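Local coordinates for protein endolysin B (PDB 3HC7) that hydrolyses the ester linkage between mycolic acids and arabinogalactan in the mycobacterial cell wall, helping phage D29 lyse its host, at residues 115-124 with 138-149. Residues are numbered along the deposited sequence; the frame is centred on the assembly and turned at random.
Sequences FWGNPMRQKG and PDTLGILEDRLE
The M120 side chain runs along the backbone of D146 and R147 and ends against L148. CB sits over the backbone at D146 and R147; CG is 3.3 Å from D146 O and also touches L144 CD1; SD skirts the same carbonyl. The chain then bends at chi3 (69°), which keeps CE beside D146 O and brings it to L148 CD2. On the backbone, M120 O accepts from L148 N at 2.9 Å in a nearly straight bond (175°), P119 O accepts from L144 N, and R121 O from G142 N. This is the loop after strand 110-116 of the parallel sheet in the cutinase-like alpha/beta-hydrolase fold, held by the later segment 138-149, which contains the short strand 140-141, near the active site: the P119 side chain is about 6 Å from that of active-site S82, probably the nucleophile as in other alpha/beta hydrolases. N118 starts a type I turn to R121, and its OD1 also forms an Asx turn, accepting from M120 N above its carbonyl plane, while ND2 bonds D160. L148 CD1 meets F115 CZ obliquely at 3.7 Å and also touches N118 ND2, which lies over one face of that ring toward its rim. R147 curls back through its own loop: NE and NH2 both hold G142 O, side-on and in the guanidinium plane, and L141 CD2 rests 3.4 Å above the centre of one face. R121 reaches T140 OG1 from NH2 (2.8 Å, weak at 121°), with F125 O taking NH1 and A169 O taking NE; T140 OG1 has its stronger bond to A137 O. At the outer end G124 N donates to T140 O, and a water links K123 N to L148 O.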
ATOM      1  N   PHE A 115      -2.758  -4.083   5.923  1.00 41.50           N
ATOM      2  CA  PHE A 115      -1.662  -3.428   5.227  1.00 38.41           C
ATOM      3  C   PHE A 115      -0.324  -3.949   5.741  1.00 50.56           C
ATOM      4  O   PHE A 115      -0.139  -4.104   6.950  1.00 49.32           O
ATOM      5  CB  PHE A 115      -1.698  -1.921   5.474  1.00 37.31           C
ATOM      6  CG  PHE A 115      -2.990  -1.262   5.081  1.00 40.00           C
ATOM      7  CD1 PHE A 115      -3.264  -0.978   3.751  1.00 38.03           C
ATOM      8  CD2 PHE A 115      -3.919  -0.905   6.047  1.00 39.07           C
ATOM      9  CE1 PHE A 115      -4.449  -0.351   3.388  1.00 41.89           C
ATOM     10  CE2 PHE A 115      -5.102  -0.278   5.690  1.00 41.02           C
ATOM     11  CZ  PHE A 115      -5.372  -0.005   4.359  1.00 38.75           C
ATOM     12  N   TRP A 116       0.601  -4.224   4.827  1.00 52.01           N
ATOM     13  CA  TRP A 116       2.001  -4.417   5.194  1.00 50.20           C
ATOM     14  C   TRP A 116       2.776  -3.326   4.476  1.00 44.24           C
ATOM     15  O   TRP A 116       2.490  -3.045   3.311  1.00 39.78           O
ATOM     16  CB  TRP A 116       2.543  -5.764   4.710  1.00 46.09           C
ATOM     17  CG  TRP A 116       1.850  -7.015   5.194  1.00 49.57           C
ATOM     18  CD1 TRP A 116       2.116  -7.719   6.342  1.00 50.80           C
ATOM     19  CD2 TRP A 116       0.836  -7.753   4.500  1.00 45.95           C
ATOM     20  NE1 TRP A 116       1.305  -8.831   6.412  1.00 52.70           N
ATOM     21  CE2 TRP A 116       0.512  -8.874   5.295  1.00 51.36           C
ATOM     22  CE3 TRP A 116       0.166  -7.570   3.287  1.00 46.02           C
ATOM     23  CZ2 TRP A 116      -0.454  -9.806   4.913  1.00 55.06           C
ATOM     24  CZ3 TRP A 116      -0.795  -8.495   2.911  1.00 46.13           C
ATOM     25  CH2 TRP A 116      -1.096  -9.597   3.723  1.00 54.24           C
ATOM     26  N   GLY A 117       3.753  -2.727   5.157  1.00 50.40           N
ATOM     27  CA  GLY A 117       4.614  -1.705   4.571  1.00 48.02           C
ATOM     28  C   GLY A 117       3.871  -0.590   3.846  1.00 47.19           C
ATOM     29  O   GLY A 117       4.095  -0.363   2.657  1.00 41.66           O
ATOM     30  N   ASN A 118       3.024   0.124   4.585  1.00 39.17           N
ATOM     31  CA  ASN A 118       2.024   1.044   4.030  1.00 32.90           C
ATOM     32  C   ASN A 118       2.445   2.527   3.918  1.00 34.35           C
ATOM     33  O   ASN A 118       2.552   3.233   4.924  1.00 34.60           O
ATOM     34  CB  ASN A 118       0.744   0.926   4.880  1.00 34.44           C
ATOM     35  CG  ASN A 118      -0.417   1.709   4.310  1.00 39.28           C
ATOM     36  OD1 ASN A 118      -0.359   2.190   3.183  1.00 42.63           O
ATOM     37  ND2 ASN A 118      -1.485   1.840   5.091  1.00 45.46           N
ATOM     38  N   PRO A 119       2.661   3.015   2.683  1.00 38.55           N
ATOM     39  CA  PRO A 119       3.035   4.425   2.514  1.00 35.73           C
ATOM     40  C   PRO A 119       1.934   5.400   2.933  1.00 33.11           C
ATOM     41  O   PRO A 119       2.204   6.594   3.055  1.00 33.48           O
ATOM     42  CB  PRO A 119       3.310   4.540   1.012  1.00 37.98           C
ATOM     43  CG  PRO A 119       3.647   3.149   0.582  1.00 40.39           C
ATOM     44  CD  PRO A 119       2.765   2.263   1.423  1.00 39.98           C
ATOM     45  N   MET A 120       0.718   4.905   3.152  1.00 32.65           N
ATOM     46  CA  MET A 120      -0.367   5.745   3.645  1.00 32.08           C
ATOM     47  C   MET A 120      -0.674   5.432   5.095  1.00 36.09           C
ATOM     48  O   MET A 120      -1.746   5.781   5.590  1.00 38.63           O
ATOM     49  CB  MET A 120      -1.657   5.503   2.852  1.00 33.86           C
ATOM     50  CG  MET A 120      -1.679   6.049   1.439  1.00 37.00           C
ATOM     51  SD  MET A 120      -3.213   5.549   0.607  1.00 32.13           S
ATOM     52  CE  MET A 120      -4.435   6.510   1.501  1.00 26.44           C
ATOM     53  N   ARG A 121       0.232   4.746   5.777  1.00 34.33           N
ATOM     54  CA  ARG A 121      -0.066   4.325   7.143  1.00 44.92           C
ATOM     55  C   ARG A 121      -0.397   5.511   8.053  1.00 46.67           C
ATOM     56  O   ARG A 121       0.350   6.485   8.119  1.00 43.43           O
ATOM     57  CB  ARG A 121       1.074   3.499   7.734  1.00 45.73           C
ATOM     58  CG  ARG A 121       0.744   2.925   9.100  1.00 51.92           C
ATOM     59  CD  ARG A 121       1.850   2.025   9.614  1.00 47.31           C
ATOM     60  NE  ARG A 121       3.056   2.780   9.947  1.00 48.46           N
ATOM     61  CZ  ARG A 121       3.227   3.451  11.083  1.00 51.70           C
ATOM     62  NH1 ARG A 121       2.269   3.474  12.002  1.00 53.32           N
ATOM     63  NH2 ARG A 121       4.356   4.104  11.300  1.00 55.21           N
ATOM     64  N   GLN A 122      -1.532   5.414   8.742  1.00 42.79           N
ATOM     65  CA  GLN A 122      -1.998   6.455   9.653  1.00 37.53           C
ATOM     66  C   GLN A 122      -0.972   6.687  10.757  1.00 47.59           C
ATOM     67  O   GLN A 122      -0.256   5.761  11.147  1.00 48.21           O
ATOM     68  CB  GLN A 122      -3.351   6.046  10.253  1.00 47.36           C
ATOM     69  CG  GLN A 122      -3.793   6.846  11.474  1.00 44.43           C
ATOM     70  CD  GLN A 122      -5.168   6.437  11.972  1.00 51.37           C
ATOM     71  OE1 GLN A 122      -6.046   6.086  11.185  1.00 50.00           O
ATOM     72  NE2 GLN A 122      -5.362   6.483  13.285  1.00 52.83           N
ATOM     73  N   LYS A 123      -0.899   7.916  11.260  1.00 52.86           N
ATOM     74  CA  LYS A 123       0.099   8.257  12.270  1.00 55.41           C
ATOM     75  C   LYS A 123      -0.101   7.458  13.563  1.00 58.49           C
ATOM     76  O   LYS A 123      -1.190   7.454  14.139  1.00 62.00           O
ATOM     77  CB  LYS A 123       0.068   9.756  12.580  1.00 61.97           C
ATOM     78  CG  LYS A 123       1.342  10.265  13.247  1.00 71.92           C
ATOM     79  CD  LYS A 123       1.050  11.331  14.293  1.00 81.79           C
ATOM     80  CE  LYS A 123       0.193  12.463  13.744  1.00 85.10           C
ATOM     81  NZ  LYS A 123      -0.130  13.462  14.809  1.00 90.09           N
ATOM     82  N   GLY A 124       0.954   6.779  14.008  1.00 57.37           N
ATOM     83  CA  GLY A 124       0.927   6.067  15.273  1.00 66.79           C
ATOM     84  C   GLY A 124       0.110   4.787  15.278  1.00 66.71           C
ATOM     85  O   GLY A 124      -0.083   4.169  16.322  1.00 74.37           O
ATOM     86  N   PRO A 138       5.868   5.139  17.633  1.00 63.28           N
ATOM     87  CA  PRO A 138       4.640   5.927  17.805  1.00 64.95           C
ATOM     88  C   PRO A 138       4.635   7.275  17.095  1.00 62.26           C
ATOM     89  O   PRO A 138       3.554   7.777  16.793  1.00 67.43           O
ATOM     90  CB  PRO A 138       4.590   6.164  19.316  1.00 71.29           C
ATOM     91  CG  PRO A 138       5.401   5.060  19.904  1.00 73.94           C
ATOM     92  CD  PRO A 138       6.491   4.805  18.925  1.00 74.26           C
ATOM     93  N   ASP A 139       5.797   7.874  16.866  1.00 66.73           N
ATOM     94  CA  ASP A 139       5.818   9.186  16.221  1.00 75.97           C
ATOM     95  C   ASP A 139       6.054   9.094  14.713  1.00 70.43           C
ATOM     96  O   ASP A 139       6.372  10.092  14.065  1.00 74.28           O
ATOM     97  CB  ASP A 139       6.823  10.137  16.895  1.00 81.32           C
ATOM     98  CG  ASP A 139       8.259   9.671  16.762  1.00 86.81           C
ATOM     99  OD1 ASP A 139       8.485   8.458  16.591  1.00 89.08           O
ATOM    100  OD2 ASP A 139       9.168  10.528  16.838  1.00 89.12           O
ATOM    101  N   THR A 140       5.883   7.896  14.160  1.00 61.98           N
ATOM    102  CA  THR A 140       6.047   7.695  12.723  1.00 62.38           C
ATOM    103  C   THR A 140       4.726   7.460  11.997  1.00 55.31           C
ATOM    104  O   THR A 140       3.721   7.045  12.592  1.00 49.68           O
ATOM    105  CB  THR A 140       7.024   6.541  12.386  1.00 60.35           C
ATOM    106  OG1 THR A 140       6.446   5.286  12.758  1.00 61.19           O
ATOM    107  CG2 THR A 140       8.351   6.729  13.101  1.00 59.78           C
ATOM    108  N   LEU A 141       4.748   7.731  10.699  1.00 45.19           N
ATOM    109  CA  LEU A 141       3.586   7.559   9.838  1.00 44.13           C
ATOM    110  C   LEU A 141       4.016   7.215   8.417  1.00 46.11           C
ATOM    111  O   LEU A 141       5.208   7.065   8.138  1.00 50.18           O
ATOM    112  CB  LEU A 141       2.733   8.829   9.819  1.00 45.36           C
ATOM    113  CG  LEU A 141       3.440  10.176   9.969  1.00 49.13           C
ATOM    114  CD1 LEU A 141       4.666  10.268   9.090  1.00 51.34           C
ATOM    115  CD2 LEU A 141       2.469  11.306   9.670  1.00 41.96           C
ATOM    116  N   GLY A 142       3.038   7.088   7.525  1.00 38.78           N
ATOM    117  CA  GLY A 142       3.330   6.883   6.124  1.00 38.65           C
ATOM    118  C   GLY A 142       3.912   8.147   5.521  1.00 38.36           C
ATOM    119  O   GLY A 142       3.540   9.265   5.883  1.00 31.62           O
ATOM    120  N   ILE A 143       4.836   7.974   4.588  1.00 35.93           N
ATOM    121  CA  ILE A 143       5.426   9.114   3.909  1.00 30.75           C
ATOM    122  C   ILE A 143       4.403   9.975   3.145  1.00 37.14           C
ATOM    123  O   ILE A 143       4.512  11.207   3.134  1.00 37.70           O
ATOM    124  CB  ILE A 143       6.533   8.648   2.957  1.00 35.52           C
ATOM    125  CG1 ILE A 143       7.293   9.848   2.402  1.00 34.39           C
ATOM    126  CG2 ILE A 143       5.943   7.765   1.861  1.00 31.46           C
ATOM    127  CD1 ILE A 143       8.475   9.478   1.533  1.00 30.48           C
ATOM    128  N   LEU A 144       3.414   9.341   2.511  1.00 33.12           N
ATOM    129  CA  LEU A 144       2.477  10.061   1.631  1.00 33.01           C
ATOM    130  C   LEU A 144       1.596  11.057   2.384  1.00 33.08           C
ATOM    131  O   LEU A 144       1.120  10.760   3.466  1.00 34.48           O
ATOM    132  CB  LEU A 144       1.590   9.081   0.866  1.00 28.24           C
ATOM    133  CG  LEU A 144       2.257   8.204  -0.192  1.00 34.17           C
ATOM    134  CD1 LEU A 144       1.266   7.184  -0.712  1.00 32.54           C
ATOM    135  CD2 LEU A 144       2.802   9.045  -1.346  1.00 30.92           C
ATOM    136  N   GLU A 145       1.374  12.232   1.799  1.00 36.92           N
ATOM    137  CA  GLU A 145       0.572  13.283   2.439  1.00 42.47           C
ATOM    138  C   GLU A 145      -0.919  12.934   2.475  1.00 31.98           C
ATOM    139  O   GLU A 145      -1.653  13.384   3.348  1.00 39.81           O
ATOM    140  CB  GLU A 145       0.771  14.624   1.725  1.00 48.07           C
ATOM    141  CG  GLU A 145       2.195  15.161   1.753  1.00 66.39           C
ATOM    142  CD  GLU A 145       2.497  16.082   0.575  1.00 79.85           C
ATOM    143  OE1 GLU A 145       2.299  15.652  -0.584  1.00 82.36           O
ATOM    144  OE2 GLU A 145       2.940  17.231   0.804  1.00 83.79           O
ATOM    145  N   ASP A 146      -1.360  12.153   1.498  1.00 34.14           N
ATOM    146  CA  ASP A 146      -2.714  11.616   1.466  1.00 37.46           C
ATOM    147  C   ASP A 146      -2.698  10.265   2.181  1.00 35.56           C
ATOM    148  O   ASP A 146      -2.578   9.221   1.550  1.00 40.95           O
ATOM    149  CB  ASP A 146      -3.151  11.438   0.009  1.00 29.19           C
ATOM    150  CG  ASP A 146      -4.593  10.987  -0.127  1.00 32.41           C
ATOM    151  OD1 ASP A 146      -5.438  11.406   0.691  1.00 32.60           O
ATOM    152  OD2 ASP A 146      -4.885  10.236  -1.081  1.00 34.83           O
ATOM    153  N   ARG A 147      -2.788  10.291   3.500  1.00 35.36           N
ATOM    154  CA  ARG A 147      -2.661   9.069   4.284  1.00 34.82           C
ATOM    155  C   ARG A 147      -3.947   8.785   5.055  1.00 32.77           C
ATOM    156  O   ARG A 147      -4.847   9.632   5.138  1.00 31.71           O
ATOM    157  CB  ARG A 147      -1.466   9.156   5.244  1.00 32.49           C
ATOM    158  CG  ARG A 147      -1.606  10.230   6.318  1.00 36.24           C
ATOM    159  CD  ARG A 147      -0.452  10.195   7.321  1.00 39.50           C
ATOM    160  NE  ARG A 147       0.841  10.473   6.690  1.00 41.85           N
ATOM    161  CZ  ARG A 147       1.317  11.696   6.472  1.00 43.80           C
ATOM    162  NH1 ARG A 147       0.606  12.753   6.843  1.00 34.90           N
ATOM    163  NH2 ARG A 147       2.503  11.867   5.884  1.00 36.27           N
ATOM    164  N   LEU A 148      -4.032   7.583   5.613  1.00 30.66           N
ATOM    165  CA  LEU A 148      -5.236   7.174   6.321  1.00 40.73           C
ATOM    166  C   LEU A 148      -5.371   7.946   7.627  1.00 45.59           C
ATOM    167  O   LEU A 148      -4.373   8.358   8.222  1.00 47.98           O
ATOM    168  CB  LEU A 148      -5.216   5.663   6.564  1.00 42.17           C
ATOM    169  CG  LEU A 148      -5.214   4.853   5.264  1.00 33.32           C
ATOM    170  CD1 LEU A 148      -4.778   3.426   5.494  1.00 39.04           C
ATOM    171  CD2 LEU A 148      -6.582   4.903   4.591  1.00 36.17           C
ATOM    172  N   GLU A 149      -6.608   8.165   8.057  1.00 50.23           N
ATOM    173  CA  GLU A 149      -6.864   8.867   9.307  1.00 52.54           C
ATOM    174  C   GLU A 149      -8.092   8.306  10.027  1.00 51.59           C
ATOM    175  O   GLU A 149      -8.997   7.768   9.393  1.00 50.04           O
ATOM    176  CB  GLU A 149      -7.012  10.370   9.060  1.00 53.83           C
ATOM    177  CG  GLU A 149      -7.796  10.727   7.809  1.00 68.22           C
ATOM    178  CD  GLU A 149      -7.972  12.229   7.636  1.00 81.93           C
ATOM    179  OE1 GLU A 149      -8.571  12.650   6.617  1.00 83.78           O
ATOM    180  OE2 GLU A 149      -7.511  12.987   8.515  1.00 84.46           O
TER
HETATM  181  O   HOH W   1      -2.645   9.801   9.748  1.00 46.93           O